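Local atomic coordinates of esterase (uncultured bacterium pCosCE1, PDB entry 7ATL), a protein that hydrolyses carboxylic esters and has promiscuous acyltransferase activity, as a bacterial family VIII carboxylesterase of the beta-lactamase fold. Residues Tyr46-Gln51 and Thr219-Thr224; Arg24-Val29 and Thr361-Glu366; Pro189-Phe194 and Thr207-Thr212; Glu58-Leu63 and Gly266-Ala271. One frame throughout, in Å; residues are numbered along the deposited sequence.

Contact 1: Tyr46-Gln51 and Thr219-Thr224; sequences YADREQ and TAYHDT
The Y221 ring is met at its edge, in its own plane, by E50 OE2 and by the backbone oxygen of A47. The E50 and Y221 side chains approach from opposite directions, and the carboxylate is nearly coplanar with the ring. The R49 guanidinium is turned steeply instead, 75° from the ring plane. Y221 CE2 lies over one guanidinium face, while E50 OE2 sits at the guanidinium edge. All this happens at a corner of the chain after strand 37-44 in the beta-lactamase fold. A47 and D48 form a classic beta bulge there. D48 also makes an Asx motif, with D48 OD1 taking the N-H of Q51 at 3.0 Å.

Two bonds grip the Y221 hydroxyl. Y221 OH accepts from R49 N at 2.8 Å, with an angle of 152° at the hydrogen. It also donates to E50 OE1 at 2.8 Å, on the syn side of the carboxylate but tilted out of its plane. A bend in the E50 chain (chi2 84°) brings its carboxylate back to the ring. The salt bridge from R49 NH2 to E50 OE2 (3.0 Å) helps hold that carboxylate, and probably favours its charged form. R49 NH2 also bonds P228 O, which ties the corner to the loop before strand 229-230.

T219 fastens the start of its segment to the bulge. Its backbone N donates to A47 O at 3.0 Å. Its side chain reaches D48, where T219 OG1 donates to D48 OD2 at 2.8 Å, on the anti side and again tilted from the carboxylate plane.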
loop_
_atom_site.group_PDB
_atom_site.type_symbol
_atom_site.label_atom_id
_atom_site.label_comp_id
_atom_site.label_asym_id
_atom_site.label_seq_id
_atom_site.Cartn_x
_atom_site.Cartn_y
_atom_site.Cartn_z
ATOM N N TYR A 46 -13.394 18.056 -0.455
ATOM C CA TYR A 46 -12.763 18.578 -1.700
ATOM C C TYR A 46 -11.588 17.695 -2.159
ATOM O O TYR A 46 -10.778 17.222 -1.354
ATOM C CB TYR A 46 -12.315 20.028 -1.487
ATOM C CG TYR A 46 -13.394 21.044 -1.155
ATOM C CD1 TYR A 46 -14.366 21.397 -2.086
ATOM C CD2 TYR A 46 -13.401 21.713 0.064
ATOM C CE1 TYR A 46 -15.334 22.347 -1.804
ATOM C CE2 TYR A 46 -14.361 22.666 0.363
ATOM C CZ TYR A 46 -15.330 22.978 -0.575
ATOM O OH TYR A 46 -16.260 23.928 -0.297
ATOM N N ALA A 47 -11.510 17.475 -3.465
ATOM C CA ALA A 47 -10.310 16.997 -4.177
ATOM C C ALA A 47 -9.230 18.057 -3.989
ATOM O O ALA A 47 -8.103 17.675 -3.628
ATOM C CB ALA A 47 -10.603 16.790 -5.646
ATOM N N ASP A 48 -9.601 19.324 -4.240
ATOM C CA ASP A 48 -8.787 20.546 -4.001
ATOM C C ASP A 48 -9.629 21.593 -3.243
ATOM O O ASP A 48 -10.613 22.090 -3.812
ATOM C CB ASP A 48 -8.243 21.086 -5.326
ATOM C CG ASP A 48 -7.132 22.101 -5.112
ATOM O OD1 ASP A 48 -7.398 23.174 -4.516
ATOM O OD2 ASP A 48 -6.001 21.794 -5.491
ATOM N N ARG A 49 -9.227 21.947 -2.016
ATOM C CA ARG A 49 -9.916 22.945 -1.150
ATOM C C ARG A 49 -9.814 24.345 -1.762
ATOM O O ARG A 49 -10.847 24.995 -1.924
ATOM C CB ARG A 49 -9.310 22.982 0.255
ATOM C CG ARG A 49 -10.249 23.515 1.335
ATOM C CD ARG A 49 -9.619 23.578 2.721
ATOM N NE ARG A 49 -8.211 23.912 2.550
ATOM C CZ ARG A 49 -7.238 23.686 3.430
ATOM N NH1 ARG A 49 -7.481 23.141 4.616
ATOM N NH2 ARG A 49 -6.001 24.014 3.101
ATOM N N GLU A 50 -8.610 24.781 -2.104
ATOM C CA GLU A 50 -8.355 26.158 -2.588
ATOM C C GLU A 50 -9.175 26.413 -3.866
ATOM O O GLU A 50 -9.744 27.493 -3.938
ATOM C CB GLU A 50 -6.847 26.399 -2.726
ATOM C CG GLU A 50 -6.090 26.314 -1.393
ATOM C CD GLU A 50 -5.678 24.917 -0.928
ATOM O OE1 GLU A 50 -5.642 23.974 -1.768
ATOM O OE2 GLU A 50 -5.397 24.760 0.278
ATOM N N GLN A 51 -9.322 25.456 -4.792
ATOM C CA GLN A 51 -10.198 25.612 -5.999
ATOM C C GLN A 51 -11.662 25.193 -5.716
ATOM O O GLN A 51 -12.478 25.161 -6.677
ATOM C CB GLN A 51 -9.696 24.765 -7.170
ATOM C CG GLN A 51 -8.261 25.033 -7.588
ATOM C CD GLN A 51 -7.831 24.086 -8.688
ATOM O OE1 GLN A 51 -6.996 24.423 -9.526
ATOM N NE2 GLN A 51 -8.402 22.886 -8.709
ATOM N N THR A 219 -5.567 16.605 -4.915
ATOM C CA THR A 219 -4.435 17.350 -4.338
ATOM C C THR A 219 -4.040 16.737 -2.982
ATOM O O THR A 219 -4.915 16.616 -2.080
ATOM C CB THR A 219 -4.849 18.815 -4.240
ATOM O OG1 THR A 219 -5.314 19.090 -5.560
ATOM C CG2 THR A 219 -3.731 19.715 -3.756
ATOM N N ALA A 220 -2.759 16.426 -2.815
ATOM C CA ALA A 220 -2.208 15.893 -1.554
ATOM C C ALA A 220 -2.061 17.023 -0.532
ATOM O O ALA A 220 -1.427 18.057 -0.861
ATOM C CB ALA A 220 -0.877 15.235 -1.824
ATOM N N TYR A 221 -2.581 16.807 0.670
ATOM C CA TYR A 221 -2.479 17.709 1.841
ATOM C C TYR A 221 -1.766 16.926 2.942
ATOM O O TYR A 221 -1.768 15.660 2.831
ATOM C CB TYR A 221 -3.865 18.165 2.321
ATOM C CG TYR A 221 -4.610 19.019 1.334
ATOM C CD1 TYR A 221 -5.265 18.448 0.257
ATOM C CD2 TYR A 221 -4.641 20.401 1.459
ATOM C CE1 TYR A 221 -5.908 19.225 -0.690
ATOM C CE2 TYR A 221 -5.292 21.193 0.529
ATOM C CZ TYR A 221 -5.931 20.603 -0.548
ATOM O OH TYR A 221 -6.555 21.375 -1.489
ATOM N N HIS A 222 -1.221 17.622 3.945
ATOM C CA HIS A 222 -0.626 17.009 5.154
ATOM C C HIS A 222 -1.074 17.792 6.391
ATOM O O HIS A 222 -1.504 18.926 6.185
ATOM C CB HIS A 222 0.896 16.932 5.010
ATOM C CG HIS A 222 1.582 18.185 5.410
ATOM N ND1 HIS A 222 2.164 18.321 6.667
ATOM C CD2 HIS A 222 1.747 19.355 4.740
ATOM C CE1 HIS A 222 2.691 19.530 6.742
ATOM N NE2 HIS A 222 2.442 20.193 5.560
ATOM N N ASP A 223 -0.956 17.210 7.597
ATOM C CA ASP A 223 -1.466 17.758 8.890
ATOM C C ASP A 223 -0.483 18.809 9.424
ATOM O O ASP A 223 0.731 18.509 9.478
ATOM C CB ASP A 223 -1.667 16.667 9.949
ATOM C CG ASP A 223 -2.123 15.281 9.473
ATOM O OD1 ASP A 223 -3.168 15.169 8.780
ATOM O OD2 ASP A 223 -1.453 14.295 9.853
ATOM N N THR A 224 -0.985 19.996 9.802
ATOM C CA THR A 224 -0.182 21.164 10.285
ATOM C C THR A 224 -0.802 21.721 11.566
ATOM O O THR A 224 -1.757 21.095 12.052
ATOM C CB THR A 224 -0.118 22.314 9.266
ATOM O OG1 THR A 224 -0.389 21.792 7.965
ATOM C CG2 THR A 224 1.210 23.048 9.260
#

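Contact 2: Arg24-Val29 and Thr361-Glu366; sequences RIVGSV and TNTAFE
R24 meets E366 through a salt bridge, R24 NE to E366 OE2 at 3.3 Å. R24 NH2 adds a weak bond to the same oxygen. The two flat groups stand almost perpendicular, 87° apart, and R24 NE approaches E366 OE2 from above the carboxylate plane. That oxygen also accepts from Y372 N, so several donors converge on it. R24 NH1 has its own salt bridge to E22.

I25 comes next. Its CD1 packs on the aliphatic part of E366, 3.4 Å from E366 CG, and the two side chains cross at about a right angle. With chi1 at 177° the E366 chain points away from its own N, then bends at chi2, turning the carboxylate toward R24.

The backbone N of V26 donates to T363 OG1 at 3.2 Å. T363 OG1 in turn donates to N362 OD1 at 2.9 Å, making a short chain of hydrogen bonds. V26 CB rests against N362 OD1. G27 N gives the same oxygen a weak bond of 3.2 Å, and N362 N returns a weak bond to G27 O. S28 pairs with T361 as an antiparallel non-hydrogen-bonded pair, CA to CA 4.2 Å. T361 OG1 makes an ST turn by accepting from T363 N at 3.0 Å, and is also bonded to G344 O. S28 OG bonds Y372 OH.

In the fold, strands 27-34 and 355-361 are neighbours in the large antiparallel sheet, and the chain leaves it here for strand 363-364. I25 packs on A19 of helix 3-21 and on Y372 of helix 372-381. V26 and N362 touch Y221 of strand 221-222.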
loop_
_atom_site.group_PDB
_atom_site.type_symbol
_atom_site.label_atom_id
_atom_site.label_comp_id
_atom_site.label_asym_id
_atom_site.label_seq_id
_atom_site.Cartn_x
_atom_site.Cartn_y
_atom_site.Cartn_z
ATOM N N ARG A 24 -9.593 17.679 9.997
ATOM C CA ARG A 24 -8.704 16.496 10.157
ATOM C C ARG A 24 -8.503 15.876 8.768
ATOM O O ARG A 24 -7.400 15.420 8.480
ATOM C CB ARG A 24 -9.304 15.494 11.150
ATOM C CG ARG A 24 -8.891 15.691 12.604
ATOM C CD ARG A 24 -9.913 15.071 13.555
ATOM N NE ARG A 24 -10.160 13.658 13.280
ATOM C CZ ARG A 24 -11.344 13.061 13.109
ATOM N NH1 ARG A 24 -12.491 13.715 13.207
ATOM N NH2 ARG A 24 -11.374 11.764 12.857
ATOM N N ILE A 25 -9.547 15.904 7.946
ATOM C CA ILE A 25 -9.604 15.373 6.555
ATOM C C ILE A 25 -10.112 16.500 5.655
ATOM O O ILE A 25 -11.019 17.241 6.073
ATOM C CB ILE A 25 -10.530 14.139 6.500
ATOM C CG1 ILE A 25 -10.001 13.020 7.394
ATOM C CG2 ILE A 25 -10.756 13.643 5.077
ATOM C CD1 ILE A 25 -8.586 12.573 7.042
ATOM N N VAL A 26 -9.553 16.607 4.460
ATOM C CA VAL A 26 -9.940 17.613 3.440
ATOM C C VAL A 26 -11.019 17.001 2.544
ATOM O O VAL A 26 -12.048 17.697 2.265
ATOM C CB VAL A 26 -8.689 18.049 2.660
ATOM C CG1 VAL A 26 -9.031 18.910 1.446
ATOM C CG2 VAL A 26 -7.715 18.754 3.595
ATOM N N GLY A 27 -10.777 15.764 2.107
ATOM C CA GLY A 27 -11.680 14.967 1.253
ATOM C C GLY A 27 -11.378 13.478 1.348
ATOM O O GLY A 27 -10.227 13.091 1.678
ATOM N N SER A 28 -12.380 12.640 1.105
ATOM C CA SER A 28 -12.241 11.159 1.125
ATOM C C SER A 28 -13.238 10.548 0.152
ATOM O O SER A 28 -14.255 11.203 -0.158
ATOM C CB SER A 28 -12.395 10.566 2.508
ATOM O OG SER A 28 -13.760 10.524 2.889
ATOM N N VAL A 29 -12.892 9.370 -0.348
ATOM C CA VAL A 29 -13.827 8.413 -0.990
ATOM C C VAL A 29 -13.786 7.124 -0.172
ATOM O O VAL A 29 -12.691 6.581 -0.027
ATOM C CB VAL A 29 -13.428 8.178 -2.448
ATOM C CG1 VAL A 29 -14.350 7.166 -3.111
ATOM C CG2 VAL A 29 -13.400 9.486 -3.212
ATOM N N THR A 361 -8.041 8.933 1.320
ATOM C CA THR A 361 -8.096 10.390 1.635
ATOM C C THR A 361 -6.925 11.101 0.965
ATOM O O THR A 361 -6.013 10.452 0.465
ATOM C CB THR A 361 -8.135 10.721 3.140
ATOM O OG1 THR A 361 -6.821 10.943 3.647
ATOM C CG2 THR A 361 -8.830 9.669 3.979
ATOM N N ASN A 362 -6.986 12.418 0.964
ATOM C CA ASN A 362 -5.961 13.280 0.352
ATOM C C ASN A 362 -5.247 13.971 1.504
ATOM O O ASN A 362 -4.666 15.013 1.268
ATOM C CB ASN A 362 -6.607 14.259 -0.623
ATOM C CG ASN A 362 -7.552 15.224 0.065
ATOM O OD1 ASN A 362 -7.699 15.202 1.288
ATOM N ND2 ASN A 362 -8.171 16.100 -0.708
ATOM N N THR A 363 -5.299 13.393 2.698
ATOM C CA THR A 363 -4.754 14.003 3.934
ATOM C C THR A 363 -3.809 13.023 4.646
ATOM O O THR A 363 -4.281 12.082 5.294
ATOM C CB THR A 363 -5.922 14.468 4.806
ATOM O OG1 THR A 363 -6.675 15.378 3.999
ATOM C CG2 THR A 363 -5.468 15.129 6.091
ATOM N N ALA A 364 -2.503 13.253 4.544
ATOM C CA ALA A 364 -1.455 12.534 5.305
ATOM C C ALA A 364 -1.139 13.327 6.570
ATOM O O ALA A 364 -1.041 14.549 6.496
ATOM C CB ALA A 364 -0.249 12.408 4.416
ATOM N N PHE A 365 -1.000 12.688 7.740
ATOM C CA PHE A 365 -1.117 11.261 7.944
ATOM C C PHE A 365 -2.466 10.902 8.571
ATOM O O PHE A 365 -2.583 9.748 8.981
ATOM C CB PHE A 365 0.026 10.793 8.846
ATOM C CG PHE A 365 1.370 11.253 8.347
ATOM C CD1 PHE A 365 1.987 10.591 7.293
ATOM C CD2 PHE A 365 1.978 12.381 8.882
ATOM C CE1 PHE A 365 3.197 11.042 6.791
ATOM C CE2 PHE A 365 3.193 12.821 8.388
ATOM C CZ PHE A 365 3.797 12.153 7.341
ATOM N N GLU A 366 -3.444 11.811 8.651
ATOM C CA GLU A 366 -4.723 11.511 9.363
ATOM C C GLU A 366 -5.375 10.287 8.699
ATOM O O GLU A 366 -5.732 9.360 9.417
ATOM C CB GLU A 366 -5.641 12.741 9.442
ATOM C CG GLU A 366 -7.004 12.493 10.101
ATOM C CD GLU A 366 -7.053 12.101 11.575
ATOM O OE1 GLU A 366 -6.100 12.387 12.314
ATOM O OE2 GLU A 366 -8.069 11.509 11.987
#

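Contact 3: Pro189-Phe194 and Thr207-Thr212; sequences PLPQVF and TGFYTT
The first turn of helix 190-199 packs here on the loop that follows the same helix. F209 carries the contact through apolar touches of its ring, and no hydrogen bond joins the two segments. The far end of the ring reaches the helix start. F209 CZ meets L190 CD2 at 3.7 Å, and the two side chains cross at about a right angle. F209 CD2 lies 3.7 Å from P191 CA and 3.9 Å from P191 CB. F194, one turn further on, brings its CB to the edge of the F209 ring, 4.0 Å from F209 CE2.

A chi1 of 176° carries the F194 ring past F209 to T207. There F194 CZ touches T207 CG2 at 3.6 Å. T207 O sits near the plane of the F194 ring, at its edge, 3.4 Å from F194 CE2. T207 OG1 turns to D273 OD2.

P191 suits its place, since a first-turn backbone N needs no helical acceptor. Helix 67-80 also covers this cluster: F209 packs on I71, and the rings of F194 and Y70 meet nearly perpendicular. Such apolar packing of a first helical turn by a following loop helps build the helical part of the beta-lactamase fold.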
loop_
_atom_site.group_PDB
_atom_site.type_symbol
_atom_site.label_atom_id
_atom_site.label_comp_id
_atom_site.label_asym_id
_atom_site.label_seq_id
_atom_site.Cartn_x
_atom_site.Cartn_y
_atom_site.Cartn_z
ATOM N N PRO A 189 8.563 -4.214 -18.997
ATOM C CA PRO A 189 8.627 -3.290 -17.868
ATOM C C PRO A 189 7.404 -3.403 -16.956
ATOM O O PRO A 189 6.375 -3.817 -17.421
ATOM C CB PRO A 189 8.685 -1.906 -18.543
ATOM C CG PRO A 189 9.229 -2.189 -19.931
ATOM C CD PRO A 189 8.562 -3.501 -20.291
ATOM N N LEU A 190 7.555 -2.978 -15.702
ATOM C CA LEU A 190 6.564 -3.212 -14.626
ATOM C C LEU A 190 5.191 -2.628 -14.987
ATOM O O LEU A 190 4.184 -3.242 -14.649
ATOM C CB LEU A 190 7.114 -2.660 -13.301
ATOM C CG LEU A 190 6.239 -2.926 -12.072
ATOM C CD1 LEU A 190 6.022 -4.416 -11.893
ATOM C CD2 LEU A 190 6.819 -2.321 -10.799
ATOM N N PRO A 191 5.050 -1.438 -15.626
ATOM C CA PRO A 191 3.724 -0.913 -15.956
ATOM C C PRO A 191 2.957 -1.860 -16.890
ATOM O O PRO A 191 1.742 -2.054 -16.677
ATOM C CB PRO A 191 3.986 0.454 -16.613
ATOM C CG PRO A 191 5.345 0.850 -16.106
ATOM C CD PRO A 191 6.105 -0.462 -15.956
ATOM N N GLN A 192 3.667 -2.456 -17.849
ATOM C CA GLN A 192 3.062 -3.422 -18.804
ATOM C C GLN A 192 2.737 -4.714 -18.033
ATOM O O GLN A 192 1.647 -5.271 -18.238
ATOM C CB GLN A 192 3.956 -3.664 -20.024
ATOM C CG GLN A 192 3.904 -2.552 -21.061
ATOM C CD GLN A 192 4.524 -1.223 -20.661
ATOM O OE1 GLN A 192 3.953 -0.168 -20.912
ATOM N NE2 GLN A 192 5.702 -1.232 -20.052
ATOM N N VAL A 193 3.614 -5.147 -17.129
ATOM C CA VAL A 193 3.344 -6.328 -16.257
ATOM C C VAL A 193 2.029 -6.103 -15.505
ATOM O O VAL A 193 1.144 -6.964 -15.551
ATOM C CB VAL A 193 4.493 -6.599 -15.280
ATOM C CG1 VAL A 193 4.099 -7.687 -14.312
ATOM C CG2 VAL A 193 5.779 -6.967 -16.000
ATOM N N PHE A 194 1.902 -4.980 -14.813
ATOM C CA PHE A 194 0.684 -4.659 -14.031
ATOM C C PHE A 194 -0.542 -4.659 -14.952
ATOM O O PHE A 194 -1.623 -5.128 -14.531
ATOM C CB PHE A 194 0.796 -3.296 -13.349
ATOM C CG PHE A 194 -0.464 -2.898 -12.627
ATOM C CD1 PHE A 194 -0.822 -3.533 -11.444
ATOM C CD2 PHE A 194 -1.308 -1.919 -13.147
ATOM C CE1 PHE A 194 -1.982 -3.172 -10.774
ATOM C CE2 PHE A 194 -2.472 -1.558 -12.479
ATOM C CZ PHE A 194 -2.806 -2.187 -11.287
ATOM N N THR A 207 -6.079 2.788 -13.035
ATOM C CA THR A 207 -4.991 2.529 -12.070
ATOM C C THR A 207 -3.702 2.212 -12.833
ATOM O O THR A 207 -3.739 1.375 -13.746
ATOM C CB THR A 207 -5.430 1.448 -11.076
ATOM O OG1 THR A 207 -6.459 2.013 -10.251
ATOM C CG2 THR A 207 -4.282 0.919 -10.237
ATOM N N GLY A 208 -2.600 2.851 -12.443
ATOM C CA GLY A 208 -1.294 2.663 -13.091
ATOM C C GLY A 208 -0.218 3.400 -12.331
ATOM O O GLY A 208 -0.411 3.611 -11.113
ATOM N N PHE A 209 0.850 3.795 -13.027
ATOM C CA PHE A 209 2.122 4.284 -12.426
ATOM C C PHE A 209 2.298 5.795 -12.614
ATOM O O PHE A 209 3.196 6.366 -11.970
ATOM C CB PHE A 209 3.293 3.494 -13.007
ATOM C CG PHE A 209 3.471 2.162 -12.338
ATOM C CD1 PHE A 209 4.096 2.089 -11.105
ATOM C CD2 PHE A 209 2.957 1.013 -12.912
ATOM C CE1 PHE A 209 4.246 0.876 -10.462
ATOM C CE2 PHE A 209 3.096 -0.200 -12.268
ATOM C CZ PHE A 209 3.749 -0.269 -11.052
ATOM N N TYR A 210 1.480 6.392 -13.477
ATOM C CA TYR A 210 1.313 7.854 -13.648
ATOM C C TYR A 210 -0.030 8.141 -14.321
ATOM O O TYR A 210 -0.632 7.196 -14.871
ATOM C CB TYR A 210 2.463 8.413 -14.476
ATOM C CG TYR A 210 2.322 8.253 -15.964
ATOM C CD1 TYR A 210 2.598 7.050 -16.582
ATOM C CD2 TYR A 210 1.921 9.313 -16.760
ATOM C CE1 TYR A 210 2.498 6.905 -17.957
ATOM C CE2 TYR A 210 1.805 9.184 -18.134
ATOM C CZ TYR A 210 2.118 7.980 -18.740
ATOM O OH TYR A 210 2.055 7.855 -20.101
ATOM N N THR A 211 -0.480 9.397 -14.270
ATOM C CA THR A 211 -1.724 9.865 -14.933
ATOM C C THR A 211 -1.400 11.083 -15.798
ATOM O O THR A 211 -0.497 11.849 -15.406
ATOM C CB THR A 211 -2.825 10.154 -13.910
ATOM O OG1 THR A 211 -3.987 10.507 -14.662
ATOM C CG2 THR A 211 -2.458 11.250 -12.933
ATOM N N THR A 212 -2.080 11.216 -16.940
ATOM C CA THR A 212 -2.080 12.434 -17.793
ATOM C C THR A 212 -3.294 13.306 -17.461
ATOM O O THR A 212 -3.367 14.403 -17.998
ATOM C CB THR A 212 -2.113 12.103 -19.291
ATOM O OG1 THR A 212 -3.325 11.394 -19.557
ATOM C CG2 THR A 212 -0.888 11.337 -19.754
#

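Contact 4: Glu58-Leu63 and Gly266-Ala271; sequences ETQFRL and GMVGDA
The Q60 side chain crosses V268 at a slant and overlaps the G269 backbone. Q60 CG lies 3.6 Å from G269 N, and Q60 NE2 comes to 3.4 Å from V268 CG2. A chi1 of -151° sends the extended chain across to V268. The amide bonds N206 O through NE2. L63 packs on the same backbone, with L63 CD1 3.5 Å from V268 C. It lies near, without touching, an SxxK motif, which in this family probably carries the nucleophile.

The two segments form a short antiparallel ladder. F61 and G269 are its hydrogen-bonded pair: F61 N donates to G269 O and G269 N to F61 O, both at 3.0 Å. R62 and V268 are the next, non-hydrogen-bonded pair. L63 N then donates to M267 O at 2.9 Å. At the other end one water joins T59 O to A271 N, and another lies between E58 O and D270 OD2. D270 is the N-cap of helix 271-283, with D270 OD1 taking D273 N, and D270 OD2 forms a salt bridge with R205.

F61 packs on V29 of strand 27-34 and L360 of strand 355-361. L63 and M267 pack on Y70 of helix 67-80.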
loop_
_atom_site.group_PDB
_atom_site.type_symbol
_atom_site.label_atom_id
_atom_site.label_comp_id
_atom_site.label_asym_id
_atom_site.label_seq_id
_atom_site.Cartn_x
_atom_site.Cartn_y
_atom_site.Cartn_z
ATOM N N GLU A 58 -15.029 9.014 -8.553
ATOM C CA GLU A 58 -14.037 8.709 -9.628
ATOM C C GLU A 58 -12.708 9.451 -9.387
ATOM O O GLU A 58 -11.763 9.194 -10.155
ATOM C CB GLU A 58 -14.550 9.104 -11.020
ATOM C CG GLU A 58 -15.920 8.541 -11.372
ATOM C CD GLU A 58 -17.113 9.288 -10.788
ATOM O OE1 GLU A 58 -17.038 10.533 -10.691
ATOM O OE2 GLU A 58 -18.102 8.616 -10.419
ATOM N N THR A 59 -12.605 10.325 -8.379
ATOM C CA THR A 59 -11.342 11.060 -8.109
ATOM C C THR A 59 -10.188 10.062 -7.936
ATOM O O THR A 59 -10.294 9.120 -7.117
ATOM C CB THR A 59 -11.425 11.970 -6.880
ATOM O OG1 THR A 59 -12.501 12.882 -7.074
ATOM C CG2 THR A 59 -10.140 12.736 -6.660
ATOM N N GLN A 60 -9.110 10.274 -8.681
ATOM C CA GLN A 60 -7.888 9.436 -8.618
ATOM C C GLN A 60 -7.002 9.935 -7.470
ATOM O O GLN A 60 -6.990 11.166 -7.174
ATOM C CB GLN A 60 -7.151 9.472 -9.954
ATOM C CG GLN A 60 -6.373 8.204 -10.226
ATOM C CD GLN A 60 -5.362 8.351 -11.342
ATOM O OE1 GLN A 60 -4.797 9.428 -11.569
ATOM N NE2 GLN A 60 -5.092 7.240 -12.018
ATOM N N PHE A 61 -6.286 9.012 -6.839
ATOM C CA PHE A 61 -5.354 9.341 -5.738
ATOM C C PHE A 61 -3.947 8.844 -6.051
ATOM O O PHE A 61 -3.763 7.886 -6.823
ATOM C CB PHE A 61 -5.822 8.737 -4.416
ATOM C CG PHE A 61 -7.110 9.290 -3.877
ATOM C CD1 PHE A 61 -8.322 8.868 -4.387
ATOM C CD2 PHE A 61 -7.105 10.179 -2.824
ATOM C CE1 PHE A 61 -9.512 9.347 -3.869
ATOM C CE2 PHE A 61 -8.296 10.682 -2.320
ATOM C CZ PHE A 61 -9.496 10.264 -2.845
ATOM N N ARG A 62 -2.976 9.522 -5.460
ATOM C CA ARG A 62 -1.631 8.957 -5.229
ATOM C C ARG A 62 -1.820 7.853 -4.196
ATOM O O ARG A 62 -2.407 8.154 -3.136
ATOM C CB ARG A 62 -0.670 10.049 -4.743
ATOM C CG ARG A 62 -0.444 11.154 -5.764
ATOM C CD ARG A 62 0.305 12.341 -5.213
ATOM N NE ARG A 62 0.388 13.405 -6.204
ATOM C CZ ARG A 62 -0.570 14.295 -6.464
ATOM N NH1 ARG A 62 -1.716 14.296 -5.798
ATOM N NH2 ARG A 62 -0.360 15.209 -7.382
ATOM N N LEU A 63 -1.370 6.632 -4.496
ATOM C CA LEU A 63 -1.710 5.439 -3.667
ATOM C C LEU A 63 -0.658 5.135 -2.591
ATOM O O LEU A 63 -1.051 4.499 -1.636
ATOM C CB LEU A 63 -1.926 4.240 -4.588
ATOM C CG LEU A 63 -3.193 4.321 -5.442
ATOM C CD1 LEU A 63 -3.289 3.120 -6.367
ATOM C CD2 LEU A 63 -4.424 4.415 -4.564
ATOM N N GLY A 266 4.641 3.932 -5.900
ATOM C CA GLY A 266 4.606 4.869 -7.038
ATOM C C GLY A 266 3.292 4.926 -7.812
ATOM O O GLY A 266 3.255 5.659 -8.860
ATOM N N MET A 267 2.267 4.179 -7.405
ATOM C CA MET A 267 1.064 4.037 -8.271
ATOM C C MET A 267 0.009 5.120 -7.941
ATOM O O MET A 267 0.081 5.774 -6.875
ATOM C CB MET A 267 0.448 2.635 -8.166
ATOM C CG MET A 267 1.430 1.530 -8.465
ATOM S SD MET A 267 0.680 -0.114 -8.523
ATOM C CE MET A 267 -0.282 0.034 -10.020
ATOM N N VAL A 268 -0.930 5.287 -8.875
ATOM C CA VAL A 268 -2.141 6.153 -8.807
ATOM C C VAL A 268 -3.354 5.288 -9.166
ATOM O O VAL A 268 -3.182 4.329 -9.954
ATOM C CB VAL A 268 -2.021 7.346 -9.771
ATOM C CG1 VAL A 268 -0.933 8.305 -9.309
ATOM C CG2 VAL A 268 -1.795 6.913 -11.213
ATOM N N GLY A 269 -4.527 5.613 -8.621
ATOM C CA GLY A 269 -5.762 4.853 -8.875
ATOM C C GLY A 269 -6.945 5.342 -8.056
ATOM O O GLY A 269 -6.740 6.080 -7.061
ATOM N N ASP A 270 -8.150 4.920 -8.461
ATOM C CA ASP A 270 -9.421 5.312 -7.804
ATOM C C ASP A 270 -9.814 4.232 -6.806
ATOM O O ASP A 270 -9.246 3.150 -6.844
ATOM C CB ASP A 270 -10.504 5.654 -8.829
ATOM C CG ASP A 270 -10.966 4.494 -9.674
ATOM O OD1 ASP A 270 -10.608 3.358 -9.316
ATOM O OD2 ASP A 270 -11.688 4.745 -10.683
ATOM N N ALA A 271 -10.744 4.566 -5.926
ATOM C CA ALA A 271 -11.235 3.709 -4.830
ATOM C C ALA A 271 -11.861 2.426 -5.403
ATOM O O ALA A 271 -11.558 1.348 -4.873
ATOM C CB ALA A 271 -12.193 4.513 -3.982
HETATM O O HOH W 1 -11.306 7.174 -11.725
HETATM O O HOH W 2 -11.758 7.309 -5.824
#

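How the contacts relate
Contacts 1 and 2 are neighbours, their centres about 8 Å apart. They share the small sheet in which strands 221-222 and 363-364 lie side by side, joined by Y221 N to N362 O. Contact 4 is about 13 Å from contact 2 and touches it where F61 and A271 meet V29. Contact 3 lies about 12 Å beyond contact 4, with G208 O linked to V268 N, and about 25 Å from contact 1. Along the chain, contact 2 encloses the others. Contact 3 is nested within contacts 1 and 4, whose segments alternate. The four run from one end of the large sheet's strands toward the helical part, and three join segments far apart in sequence.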